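Local atomic coordinates of glucokinase (Thermus thermophilus, PDB entry 3VOV), a protein that phosphorylates glucose and probably other hexoses at the expense of ATP, as a zinc-containing hexokinase of the ROK family. Residues B[10-15]-B[26-31]. Numbering follows the deposited sequence.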
loop_
_atom_site.group_PDB
_atom_site.type_symbol
_atom_site.label_atom_id
_atom_site.label_comp_id
_atom_site.label_asym_id
_atom_site.label_seq_id
_atom_site.Cartn_x
_atom_site.Cartn_y
_atom_site.Cartn_z
ATOM N N GLY B 10 -20.176 -16.714 24.594
ATOM C CA GLY B 10 -19.195 -17.628 25.177
ATOM C C GLY B 10 -19.375 -17.769 26.681
ATOM O O GLY B 10 -19.204 -18.856 27.207
ATOM N N THR B 11 -19.771 -16.678 27.345
ATOM C CA THR B 11 -19.919 -16.599 28.804
ATOM C C THR B 11 -21.375 -16.823 29.232
ATOM O O THR B 11 -21.648 -17.617 30.146
ATOM C CB THR B 11 -19.538 -15.180 29.283
ATOM O OG1 THR B 11 -18.274 -14.816 28.737
ATOM C CG2 THR B 11 -19.512 -15.049 30.827
ATOM N N LYS B 12 -22.287 -16.097 28.575
ATOM C CA LYS B 12 -23.705 -16.003 28.955
ATOM C C LYS B 12 -24.678 -16.263 27.803
ATOM O O LYS B 12 -24.398 -15.967 26.635
ATOM C CB LYS B 12 -23.993 -14.598 29.493
ATOM C CG LYS B 12 -23.200 -14.242 30.775
ATOM C CD LYS B 12 -23.734 -15.074 31.956
ATOM C CE LYS B 12 -23.150 -14.671 33.323
ATOM N NZ LYS B 12 -22.777 -13.240 33.331
ATOM N N ILE B 13 -25.839 -16.798 28.158
ATOM C CA ILE B 13 -26.996 -16.834 27.268
ATOM C C ILE B 13 -27.985 -15.768 27.761
ATOM O O ILE B 13 -28.311 -15.734 28.949
ATOM C CB ILE B 13 -27.706 -18.208 27.377
ATOM C CG1 ILE B 13 -26.791 -19.300 26.787
ATOM C CG2 ILE B 13 -29.128 -18.135 26.779
ATOM C CD1 ILE B 13 -27.194 -20.702 27.077
ATOM N N ALA B 14 -28.456 -14.917 26.839
ATOM C CA ALA B 14 -29.552 -13.998 27.101
ATOM C C ALA B 14 -30.832 -14.425 26.386
ATOM O O ALA B 14 -30.796 -14.931 25.237
ATOM C CB ALA B 14 -29.155 -12.570 26.699
ATOM N N ALA B 15 -31.971 -14.229 27.054
ATOM C CA ALA B 15 -33.244 -14.572 26.477
ATOM C C ALA B 15 -34.298 -13.501 26.789
ATOM O O ALA B 15 -34.231 -12.870 27.844
ATOM C CB ALA B 15 -33.710 -15.973 27.008
ATOM N N LYS B 26 -36.324 -10.366 30.405
ATOM C CA LYS B 26 -34.894 -10.517 30.162
ATOM C C LYS B 26 -34.210 -11.471 31.149
ATOM O O LYS B 26 -34.133 -11.185 32.341
ATOM C CB LYS B 26 -34.157 -9.173 30.155
ATOM C CG LYS B 26 -32.711 -9.378 29.771
ATOM C CD LYS B 26 -32.005 -8.148 29.300
ATOM C CE LYS B 26 -30.545 -8.490 28.992
ATOM N NZ LYS B 26 -29.771 -7.238 28.895
ATOM N N VAL B 27 -33.651 -12.568 30.627
ATOM C CA VAL B 27 -33.112 -13.644 31.473
ATOM C C VAL B 27 -31.700 -13.809 31.055
ATOM O O VAL B 27 -31.381 -13.794 29.858
ATOM C CB VAL B 27 -33.926 -14.944 31.278
ATOM C CG1 VAL B 27 -33.173 -16.219 31.824
ATOM C CG2 VAL B 27 -35.297 -14.784 31.923
ATOM N N VAL B 28 -30.806 -13.908 32.020
ATOM C CA VAL B 28 -29.408 -14.155 31.674
ATOM C C VAL B 28 -28.929 -15.311 32.540
ATOM O O VAL B 28 -29.210 -15.327 33.754
ATOM C CB VAL B 28 -28.530 -12.869 31.804
ATOM C CG1 VAL B 28 -27.050 -13.153 31.567
ATOM C CG2 VAL B 28 -29.063 -11.733 30.870
ATOM N N VAL B 29 -28.285 -16.295 31.888
ATOM C CA VAL B 29 -27.803 -17.508 32.515
ATOM C C VAL B 29 -26.407 -17.816 31.965
ATOM O O VAL B 29 -26.049 -17.360 30.890
ATOM C CB VAL B 29 -28.763 -18.717 32.273
ATOM C CG1 VAL B 29 -30.154 -18.456 32.936
ATOM C CG2 VAL B 29 -28.971 -18.991 30.795
ATOM N N PRO B 30 -25.603 -18.582 32.712
ATOM C CA PRO B 30 -24.257 -18.915 32.191
ATOM C C PRO B 30 -24.333 -19.860 30.977
ATOM O O PRO B 30 -25.248 -20.686 30.899
ATOM C CB PRO B 30 -23.573 -19.604 33.396
ATOM C CG PRO B 30 -24.401 -19.123 34.630
ATOM C CD PRO B 30 -25.822 -19.134 34.069
ATOM N N THR B 31 -23.382 -19.754 30.048
ATOM C CA THR B 31 -23.341 -20.706 28.936
ATOM C C THR B 31 -22.638 -21.996 29.389
ATOM O O THR B 31 -21.496 -21.933 29.812
ATOM C CB THR B 31 -22.572 -20.124 27.736
ATOM O OG1 THR B 31 -23.141 -18.863 27.359
ATOM C CG2 THR B 31 -22.579 -21.094 26.563
#
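I13 and V29 face each other in a hydrogen-bonded antiparallel pair, and their side chains meet on the side of the sheet that helix 36-54 covers. V29 CG2 reaches I13 CB at 3.7 Å. It gets there because chi1 of -64° sets this methyl between the backbone N and the carbonyl carbon of V29. I13 sends CG1 the other way, to within 3.7 Å of T31 OG1. The two side chains cross at about a right angle. I13 also rests on A42 and L43 of the helix. A15 and V27 form the next pair on this face, more loosely, with CB to CB at 4.4 Å.

The two strands, 12-18 and 27-30, are the arms of a beta hairpin. Strand 27-30 is outermost in a mixed five-stranded sheet, in the order 27-30, 12-18, 3-8, 61-65, 102-106. This is the N-terminal half of the actin-like ATPase fold, in which the strand 3-8 and its turn into 12-18 typically form a phosphate-binding loop.

On the other face, the bend of K12 at chi2 (-70°) brings its CD against V29 O (3.4 Å) and V28 CG1 (3.9 Å). K12 crosses the V28 side chain at about a right angle, and its amine end leads away. A14 presents a single methyl beside V28, with CB to CG2 at 4.3 Å.

T31 points toward segment 10-15, its CB 3.6 Å from both G10 O and T11 O in the loop before the strand. Its N-H gives a nearly straight bond of 2.8 Å to T11 O, from above the carbonyl plane. Its OG1 lies against the K12 backbone without bonding to it; the hydroxyl is hydrogen-bonded to G9 O. At the far end, K26 extends its chain fully and its NZ forms a salt bridge with E283.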